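Local structure of 3-oxoacyl-[acyl-carrier protein] synthase (Thermus thermophilus, 1UB7) at residues 240-246 with 299-305; 229-235 with 313-317; 219-223 with 255-260. The protein probably catalyses the first condensation of fatty acid synthesis, joining acetyl-CoA and malonyl-ACP into 3-oxobutanoyl-ACP with loss of carbon dioxide. All coordinates share one frame; numbering follows the deposited sequence.

Contact 1 of 3, residues 240-246 with 299-305; sequences IRLFVPH and DHVLLVS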
loop_
_atom_site.group_PDB
_atom_site.type_symbol
_atom_site.label_atom_id
_atom_site.label_comp_id
_atom_site.label_asym_id
_atom_site.label_seq_id
_atom_site.Cartn_x
_atom_site.Cartn_y
_atom_site.Cartn_z
ATOM N N ILE A 240 29.826 -9.192 -1.362
ATOM C CA ILE A 240 29.002 -8.211 -2.058
ATOM C C ILE A 240 29.725 -7.432 -3.150
ATOM O O ILE A 240 30.648 -6.669 -2.867
ATOM C CB ILE A 240 28.376 -7.196 -1.058
ATOM C CG1 ILE A 240 27.661 -7.939 0.079
ATOM C CG2 ILE A 240 27.364 -6.319 -1.775
ATOM C CD1 ILE A 240 26.585 -8.935 -0.394
ATOM N N ARG A 241 29.286 -7.627 -4.395
ATOM C CA ARG A 241 29.840 -6.950 -5.576
ATOM C C ARG A 241 29.530 -5.444 -5.588
ATOM O O ARG A 241 30.382 -4.628 -5.941
ATOM C CB ARG A 241 29.289 -7.608 -6.853
ATOM C CG ARG A 241 29.574 -6.870 -8.168
ATOM C CD ARG A 241 31.063 -6.701 -8.434
ATOM N NE ARG A 241 31.779 -7.975 -8.384
ATOM C CZ ARG A 241 33.071 -8.122 -8.673
ATOM N NH1 ARG A 241 33.798 -7.071 -9.039
ATOM N NH2 ARG A 241 33.639 -9.321 -8.584
ATOM N N LEU A 242 28.313 -5.071 -5.211
ATOM C CA LEU A 242 27.954 -3.659 -5.189
ATOM C C LEU A 242 26.843 -3.378 -4.181
ATOM O O LEU A 242 25.863 -4.123 -4.091
ATOM C CB LEU A 242 27.521 -3.203 -6.583
ATOM C CG LEU A 242 27.098 -1.744 -6.789
ATOM C CD1 LEU A 242 28.308 -0.829 -6.727
ATOM C CD2 LEU A 242 26.415 -1.604 -8.141
ATOM N N PHE A 243 27.025 -2.307 -3.413
ATOM C CA PHE A 243 26.057 -1.886 -2.413
ATOM C C PHE A 243 25.279 -0.769 -3.059
ATOM O O PHE A 243 25.873 0.165 -3.586
ATOM C CB PHE A 243 26.744 -1.349 -1.154
ATOM C CG PHE A 243 27.396 -2.410 -0.316
ATOM C CD1 PHE A 243 28.459 -3.164 -0.816
ATOM C CD2 PHE A 243 26.942 -2.669 0.976
ATOM C CE1 PHE A 243 29.061 -4.162 -0.037
ATOM C CE2 PHE A 243 27.536 -3.664 1.758
ATOM C CZ PHE A 243 28.596 -4.411 1.250
ATOM N N VAL A 244 23.954 -0.869 -3.016
ATOM C CA VAL A 244 23.096 0.137 -3.610
ATOM C C VAL A 244 22.188 0.664 -2.526
ATOM O O VAL A 244 21.226 0.008 -2.110
ATOM C CB VAL A 244 22.259 -0.454 -4.755
ATOM C CG1 VAL A 244 21.666 0.667 -5.597
ATOM C CG2 VAL A 244 23.127 -1.373 -5.606
ATOM N N PRO A 245 22.515 1.855 -2.021
ATOM C CA PRO A 245 21.735 2.490 -0.962
ATOM C C PRO A 245 20.739 3.503 -1.482
ATOM O O PRO A 245 20.815 3.933 -2.628
ATOM C CB PRO A 245 22.808 3.171 -0.134
ATOM C CG PRO A 245 23.710 3.710 -1.227
ATOM C CD PRO A 245 23.845 2.492 -2.139
ATOM N N HIS A 246 19.805 3.880 -0.618
ATOM C CA HIS A 246 18.835 4.898 -0.959
ATOM C C HIS A 246 19.702 6.123 -1.274
ATOM O O HIS A 246 20.668 6.389 -0.568
ATOM C CB HIS A 246 17.949 5.188 0.254
ATOM C CG HIS A 246 17.000 6.327 0.053
ATOM N ND1 HIS A 246 16.463 7.043 1.102
ATOM C CD2 HIS A 246 16.476 6.864 -1.076
ATOM C CE1 HIS A 246 15.652 7.972 0.629
ATOM N NE2 HIS A 246 15.642 7.885 -0.689
ATOM N N ASP A 299 26.349 -11.741 -9.617
ATOM C CA ASP A 299 26.831 -10.875 -8.537
ATOM C C ASP A 299 25.875 -10.820 -7.346
ATOM O O ASP A 299 24.663 -11.037 -7.479
ATOM C CB ASP A 299 27.022 -9.431 -9.015
ATOM C CG ASP A 299 28.097 -9.284 -10.082
ATOM O OD1 ASP A 299 29.085 -10.065 -10.076
ATOM O OD2 ASP A 299 27.953 -8.353 -10.913
ATOM N N HIS A 300 26.425 -10.517 -6.176
ATOM C CA HIS A 300 25.611 -10.386 -4.981
ATOM C C HIS A 300 25.449 -8.898 -4.763
ATOM O O HIS A 300 26.424 -8.193 -4.525
ATOM C CB HIS A 300 26.296 -11.025 -3.781
ATOM C CG HIS A 300 26.552 -12.486 -3.955
ATOM N ND1 HIS A 300 25.582 -13.360 -4.395
ATOM C CD2 HIS A 300 27.672 -13.227 -3.771
ATOM C CE1 HIS A 300 26.093 -14.578 -4.479
ATOM N NE2 HIS A 300 27.359 -14.524 -4.105
ATOM N N VAL A 301 24.216 -8.420 -4.869
ATOM C CA VAL A 301 23.944 -7.008 -4.687
ATOM C C VAL A 301 23.159 -6.755 -3.409
ATOM O O VAL A 301 22.249 -7.515 -3.046
ATOM C CB VAL A 301 23.146 -6.445 -5.874
ATOM C CG1 VAL A 301 23.120 -4.917 -5.807
ATOM C CG2 VAL A 301 23.759 -6.935 -7.180
ATOM N N LEU A 302 23.520 -5.684 -2.717
ATOM C CA LEU A 302 22.825 -5.342 -1.501
ATOM C C LEU A 302 22.089 -4.051 -1.702
ATOM O O LEU A 302 22.657 -3.079 -2.205
ATOM C CB LEU A 302 23.779 -5.176 -0.326
ATOM C CG LEU A 302 22.972 -4.671 0.873
ATOM C CD1 LEU A 302 23.360 -5.460 2.087
ATOM C CD2 LEU A 302 23.159 -3.142 1.060
ATOM N N LEU A 303 20.821 -4.055 -1.293
ATOM C CA LEU A 303 19.954 -2.891 -1.393
ATOM C C LEU A 303 19.607 -2.518 0.042
ATOM O O LEU A 303 19.381 -3.402 0.877
ATOM C CB LEU A 303 18.668 -3.235 -2.156
ATOM C CG LEU A 303 18.783 -3.957 -3.502
ATOM C CD1 LEU A 303 17.392 -4.278 -4.032
ATOM C CD2 LEU A 303 19.538 -3.083 -4.499
ATOM N N VAL A 304 19.558 -1.219 0.327
ATOM C CA VAL A 304 19.242 -0.772 1.663
ATOM C C VAL A 304 18.627 0.619 1.586
ATOM O O VAL A 304 19.040 1.436 0.764
ATOM C CB VAL A 304 20.529 -0.763 2.557
ATOM C CG1 VAL A 304 21.570 0.193 1.982
ATOM C CG2 VAL A 304 20.180 -0.365 3.987
ATOM N N SER A 305 17.626 0.882 2.431
ATOM C CA SER A 305 16.958 2.185 2.440
ATOM C C SER A 305 16.355 2.523 3.804
ATOM O O SER A 305 16.084 1.646 4.620
ATOM C CB SER A 305 15.866 2.236 1.358
ATOM O OG SER A 305 15.186 3.487 1.358
#

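Contact 2 of 3, residues 229-235 with 313-317; sequences AIEKAGL and AAAVL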
loop_
_atom_site.group_PDB
_atom_site.type_symbol
_atom_site.label_atom_id
_atom_site.label_comp_id
_atom_site.label_asym_id
_atom_site.label_seq_id
_atom_site.Cartn_x
_atom_site.Cartn_y
_atom_site.Cartn_z
ATOM N N ALA A 229 21.263 -8.164 6.842
ATOM C CA ALA A 229 20.863 -8.750 5.573
ATOM C C ALA A 229 21.973 -9.628 5.006
ATOM O O ALA A 229 21.744 -10.796 4.664
ATOM C CB ALA A 229 20.516 -7.662 4.587
ATOM N N ILE A 230 23.181 -9.077 4.905
ATOM C CA ILE A 230 24.289 -9.864 4.363
ATOM C C ILE A 230 24.417 -11.128 5.205
ATOM O O ILE A 230 24.552 -12.254 4.685
ATOM C CB ILE A 230 25.611 -9.074 4.393
ATOM C CG1 ILE A 230 25.488 -7.823 3.512
ATOM C CG2 ILE A 230 26.747 -9.953 3.881
ATOM C CD1 ILE A 230 26.493 -6.725 3.829
ATOM N N GLU A 231 24.345 -10.941 6.514
ATOM C CA GLU A 231 24.439 -12.069 7.411
ATOM C C GLU A 231 23.265 -13.017 7.177
ATOM O O GLU A 231 23.465 -14.215 6.987
ATOM C CB GLU A 231 24.484 -11.588 8.868
ATOM C CG GLU A 231 24.128 -12.637 9.918
ATOM C CD GLU A 231 24.878 -13.954 9.759
ATOM O OE1 GLU A 231 24.585 -14.898 10.528
ATOM O OE2 GLU A 231 25.757 -14.057 8.874
ATOM N N LYS A 232 22.042 -12.496 7.155
ATOM C CA LYS A 232 20.891 -13.379 6.958
ATOM C C LYS A 232 20.984 -14.103 5.611
ATOM O O LYS A 232 20.466 -15.217 5.452
ATOM C CB LYS A 232 19.574 -12.595 7.058
ATOM C CG LYS A 232 18.405 -13.465 7.513
ATOM C CD LYS A 232 17.043 -12.783 7.360
ATOM C CE LYS A 232 16.864 -11.591 8.281
ATOM N NZ LYS A 232 15.473 -11.059 8.177
ATOM N N ALA A 233 21.661 -13.472 4.651
ATOM C CA ALA A 233 21.835 -14.040 3.315
ATOM C C ALA A 233 22.857 -15.185 3.248
ATOM O O ALA A 233 22.912 -15.916 2.260
ATOM C CB ALA A 233 22.239 -12.931 2.334
ATOM N N GLY A 234 23.670 -15.339 4.290
ATOM C CA GLY A 234 24.670 -16.397 4.286
ATOM C C GLY A 234 25.952 -15.986 3.569
ATOM O O GLY A 234 26.613 -16.809 2.930
ATOM N N LEU A 235 26.305 -14.708 3.685
ATOM C CA LEU A 235 27.496 -14.170 3.045
ATOM C C LEU A 235 28.185 -13.221 4.016
ATOM O O LEU A 235 27.850 -13.171 5.200
ATOM C CB LEU A 235 27.109 -13.386 1.784
ATOM C CG LEU A 235 26.290 -14.051 0.673
ATOM C CD1 LEU A 235 25.844 -12.989 -0.321
ATOM C CD2 LEU A 235 27.106 -15.115 -0.030
ATOM N N ALA A 313 14.747 -0.736 5.314
ATOM C CA ALA A 313 14.738 -2.049 4.694
ATOM C C ALA A 313 16.044 -2.307 3.969
ATOM O O ALA A 313 16.751 -1.375 3.592
ATOM C CB ALA A 313 13.583 -2.155 3.717
ATOM N N ALA A 314 16.346 -3.583 3.772
ATOM C CA ALA A 314 17.556 -3.995 3.096
ATOM C C ALA A 314 17.351 -5.385 2.505
ATOM O O ALA A 314 16.607 -6.206 3.052
ATOM C CB ALA A 314 18.718 -4.012 4.077
ATOM N N ALA A 315 18.021 -5.651 1.389
ATOM C CA ALA A 315 17.906 -6.941 0.735
ATOM C C ALA A 315 19.195 -7.354 0.028
ATOM O O ALA A 315 20.002 -6.517 -0.388
ATOM C CB ALA A 315 16.754 -6.901 -0.263
ATOM N N VAL A 316 19.384 -8.663 -0.083
ATOM C CA VAL A 316 20.533 -9.229 -0.754
ATOM C C VAL A 316 19.939 -10.075 -1.866
ATOM O O VAL A 316 19.111 -10.963 -1.620
ATOM C CB VAL A 316 21.379 -10.110 0.196
ATOM C CG1 VAL A 316 22.338 -10.984 -0.609
ATOM C CG2 VAL A 316 22.163 -9.224 1.156
ATOM N N LEU A 317 20.379 -9.780 -3.087
ATOM C CA LEU A 317 19.906 -10.431 -4.297
ATOM C C LEU A 317 21.072 -10.853 -5.167
ATOM O O LEU A 317 21.955 -10.046 -5.457
ATOM C CB LEU A 317 19.053 -9.434 -5.089
ATOM C CG LEU A 317 18.661 -9.752 -6.529
ATOM C CD1 LEU A 317 17.653 -10.899 -6.561
ATOM C CD2 LEU A 317 18.067 -8.514 -7.164
#

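Contact 3 of 3, residues 219-223 with 255-260; sequences VRVMN and AARERL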
loop_
_atom_site.group_PDB
_atom_site.type_symbol
_atom_site.label_atom_id
_atom_site.label_comp_id
_atom_site.label_asym_id
_atom_site.label_seq_id
_atom_site.Cartn_x
_atom_site.Cartn_y
_atom_site.Cartn_z
ATOM N N VAL A 219 22.230 6.615 9.107
ATOM C CA VAL A 219 23.562 6.099 9.373
ATOM C C VAL A 219 23.578 4.787 10.161
ATOM O O VAL A 219 24.165 3.799 9.713
ATOM C CB VAL A 219 24.408 7.169 10.107
ATOM C CG1 VAL A 219 25.798 6.634 10.385
ATOM C CG2 VAL A 219 24.494 8.438 9.248
ATOM N N ARG A 220 22.930 4.771 11.323
ATOM C CA ARG A 220 22.898 3.571 12.151
ATOM C C ARG A 220 22.045 2.460 11.563
ATOM O O ARG A 220 22.430 1.284 11.579
ATOM C CB ARG A 220 22.398 3.912 13.554
ATOM C CG ARG A 220 23.425 4.667 14.382
ATOM C CD ARG A 220 22.839 5.181 15.681
ATOM N NE ARG A 220 23.819 5.954 16.434
ATOM C CZ ARG A 220 23.502 6.853 17.358
ATOM N NH1 ARG A 220 22.227 7.090 17.642
ATOM N NH2 ARG A 220 24.458 7.516 17.996
ATOM N N VAL A 221 20.883 2.828 11.041
ATOM C CA VAL A 221 20.002 1.830 10.463
ATOM C C VAL A 221 20.652 1.222 9.217
ATOM O O VAL A 221 20.857 0.005 9.147
ATOM C CB VAL A 221 18.598 2.441 10.136
ATOM C CG1 VAL A 221 18.395 2.609 8.631
ATOM C CG2 VAL A 221 17.512 1.563 10.731
ATOM N N MET A 222 21.006 2.067 8.253
ATOM C CA MET A 222 21.623 1.589 7.022
ATOM C C MET A 222 22.700 0.554 7.308
ATOM O O MET A 222 22.787 -0.475 6.636
ATOM C CB MET A 222 22.234 2.749 6.239
ATOM C CG MET A 222 21.296 3.387 5.240
ATOM S SD MET A 222 22.070 4.767 4.389
ATOM C CE MET A 222 23.364 3.913 3.424
ATOM N N ASN A 223 23.508 0.826 8.325
ATOM C CA ASN A 223 24.589 -0.070 8.680
ATOM C C ASN A 223 24.154 -1.406 9.288
ATOM O O ASN A 223 24.590 -2.470 8.827
ATOM C CB ASN A 223 25.556 0.650 9.614
ATOM C CG ASN A 223 26.948 0.074 9.542
ATOM O OD1 ASN A 223 27.253 -0.932 10.185
ATOM N ND2 ASN A 223 27.797 0.695 8.728
ATOM N N ALA A 255 29.237 8.226 5.037
ATOM C CA ALA A 255 29.294 7.829 6.432
ATOM C C ALA A 255 28.975 6.352 6.647
ATOM O O ALA A 255 29.569 5.703 7.508
ATOM C CB ALA A 255 28.342 8.689 7.234
ATOM N N ALA A 256 28.041 5.819 5.862
ATOM C CA ALA A 256 27.644 4.418 5.991
ATOM C C ALA A 256 28.623 3.454 5.323
ATOM O O ALA A 256 28.757 2.301 5.748
ATOM C CB ALA A 256 26.238 4.220 5.418
ATOM N N ARG A 257 29.296 3.919 4.275
ATOM C CA ARG A 257 30.261 3.085 3.567
ATOM C C ARG A 257 31.468 2.878 4.460
ATOM O O ARG A 257 31.917 1.749 4.680
ATOM C CB ARG A 257 30.708 3.756 2.273
ATOM C CG ARG A 257 31.831 3.016 1.571
ATOM C CD ARG A 257 32.317 3.792 0.367
ATOM N NE ARG A 257 32.633 5.174 0.712
ATOM C CZ ARG A 257 33.550 5.534 1.605
ATOM N NH1 ARG A 257 34.252 4.612 2.256
ATOM N NH2 ARG A 257 33.761 6.819 1.848
ATOM N N GLU A 258 31.994 3.988 4.963
ATOM C CA GLU A 258 33.141 3.953 5.850
ATOM C C GLU A 258 32.841 2.947 6.950
ATOM O O GLU A 258 33.587 1.988 7.146
ATOM C CB GLU A 258 33.379 5.344 6.431
ATOM C CG GLU A 258 33.583 6.403 5.356
ATOM C CD GLU A 258 33.709 7.805 5.919
ATOM O OE1 GLU A 258 32.779 8.247 6.626
ATOM O OE2 GLU A 258 34.735 8.467 5.650
ATOM N N ARG A 259 31.733 3.150 7.653
ATOM C CA ARG A 259 31.339 2.238 8.717
ATOM C C ARG A 259 31.293 0.770 8.270
ATOM O O ARG A 259 31.031 -0.117 9.081
ATOM C CB ARG A 259 29.972 2.635 9.279
ATOM C CG ARG A 259 30.017 3.630 10.429
ATOM C CD ARG A 259 28.716 3.586 11.239
ATOM N NE ARG A 259 28.807 4.363 12.474
ATOM C CZ ARG A 259 27.839 4.444 13.382
ATOM N NH1 ARG A 259 26.698 3.793 13.194
ATOM N NH2 ARG A 259 28.011 5.174 14.479
ATOM N N LEU A 260 31.540 0.507 6.989
ATOM C CA LEU A 260 31.517 -0.865 6.487
ATOM C C LEU A 260 32.819 -1.297 5.814
ATOM O O LEU A 260 32.915 -2.418 5.297
ATOM C CB LEU A 260 30.356 -1.049 5.513
ATOM C CG LEU A 260 28.961 -1.073 6.134
ATOM C CD1 LEU A 260 27.910 -1.173 5.041
ATOM C CD2 LEU A 260 28.852 -2.252 7.088
#

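Contact 1 of 3, residues 240-246 with 299-305
F243 and L302 lie side by side on one face of a pair of parallel strands. L302 CB sits over a face of the phenyl ring, and the branch tip L302 CD2 reaches F243 CD2 at 3.8 Å. I240 adds its branch CG2, which packs on L302 CB at 4.0 Å. On the other face V244 lies between V301 and L303: V244 CG2 touches V301 CG1 at 3.5 Å, and V244 CB faces L303 CD2. V301 CG1 stands anti to the backbone N (chi1 -168°), which brings this methyl to the V244 side. Valine and leucine suit these buried positions because they fill the space under the helices with carbon, and valine's branched CB also suits an extended strand.

The strands belong to the C-terminal sheet of the thiolase fold and are the two ends of a beta-alpha-beta crossover. Helix 211-233 packs against the F243, P245 and L302 face, helix 281-292 against the L242 and V244 face. V244 N bonds L302 O at 2.7 Å and L302 N bonds L242 O at 3.1 Å. Proline is tolerated at P245 because its nitrogen faces away from 299-305; V244 and H246 make the N-H bonds on either side, that of H246 being weak.

At the exposed end, R241 CG rests 3.4 Å from D299 CG. The salt bridge R241 NE to D299 OD1 is long, 3.8 Å, with the oxygen well out of the guanidinium plane; R296 N holds D299 OD2. At the other end S305 OG lies 3.4 Å from CB of H246, a predicted active-site residue whose NE2 bonds N276.

Contact 2 of 3, residues 229-235 with 313-317
The peptide group joining A229 to I230 is the flat surface that V316 meets. Methyl CG2 of V316 lies over one face of it, 3.9 Å from A229 O, with A229 C and I230 N equally near; no flat side-chain group takes part. The same methyl touches A229 CB at 4.1 Å and, more loosely, I230 CG1. The other branch, V316 CG1, turns to the end of the helix and meets A233 CB at 3.5 Å, with L235 CD1 following at 4.0 Å. V316 CG1 is anti to the backbone N (chi1 164°), which sets the two methyls astride the last helical turn. A314, on the same face of the strand, adds its methyl against A229 CB at 4.1 Å.

Alanine suits A229, A233 and A314 because a single methyl lets the helix lie close to the sheet: the axes of helix 229-233 and strand 313-317 approach to 7.7 Å, 39° apart in direction. The helix then stops in a Schellman motif. G234, with positive phi, gives its N-H to E231 O and L235 N bonds I230 O, which turns L235 to V316; a CB on G234 would press on the carbonyl O of A233, so glycine is the natural residue here. This is alpha-on-beta packing in the C-terminal half of the thiolase fold. A229 O, besides accepting A233 N within the helix, takes a hydrogen bond from S175 OG of strand 172-180.

With no hydrogen bond or charge pair between the segments, the contact rests on shape and buried carbon, so its hold should not depend on ionisation.

Contact 3 of 3, residues 219-223 with 255-260
N223 and R259 share the one hydrogen bond between the segments. N223 ND2 gives a nearly straight but weak bond to R259 O, 3.4 Å long with an angle of 160° at the hydrogen. N223 CG is anti to the backbone N (chi1 -154°), which carries the amide across the gap to the end of helix 250-258. There ND2 is tightly packed, 3.0 Å from R259 CB and 3.3 Å from L260 CG. Asparagine suits this place, being short enough to fit between the helices, with an N-H to offer the carbonyl of R259, just past the helix end.

Of the apolar contacts, M222 CE on A256 CB, 3.5 Å away, lies deeper; V219 CG2 comes near A255 CB, more loosely. The two helices form part of an outer alpha layer on the C-terminal sheet of the thiolase fold: M222 also packs on P245 and V304, and L260 on F243. Helix 250-258 starts within residues 247-251, predicted to bind ACP.

At the exposed side lies the R259 guanidinium, on an extended chain from CG to NE. V219 CG1 lies over one of its faces, 4.1 Å from R259 NH1, while R220 CG stands at its edge, 3.6 Å from the same nitrogen. R220 NE comes within 4.7 Å of R259 NH2, so the two charged heads probably repel mildly; their planes are 25° apart.

Along the chain the segments run 219-223, 229-235, 240-246, 255-260, 299-305 and 313-317, so contact 3 interleaves with both others, while both segments of contact 1 fall between those of contact 2. Contacts 1 and 2 are about 9 Å apart between centres and share one mixed sheet, where L303 O probably bonds A315 N and S305 N probably bonds A313 O. Contact 3 lies about 13 Å from contact 1 and about 15 Å from contact 2, measured between centres. Helix 211-233 serves contacts 2 and 3, and its side chain I230 rests on L302 of contact 1. One long helix thus spans the sheet strands, including the strand leading to H246, a predicted active-site residue.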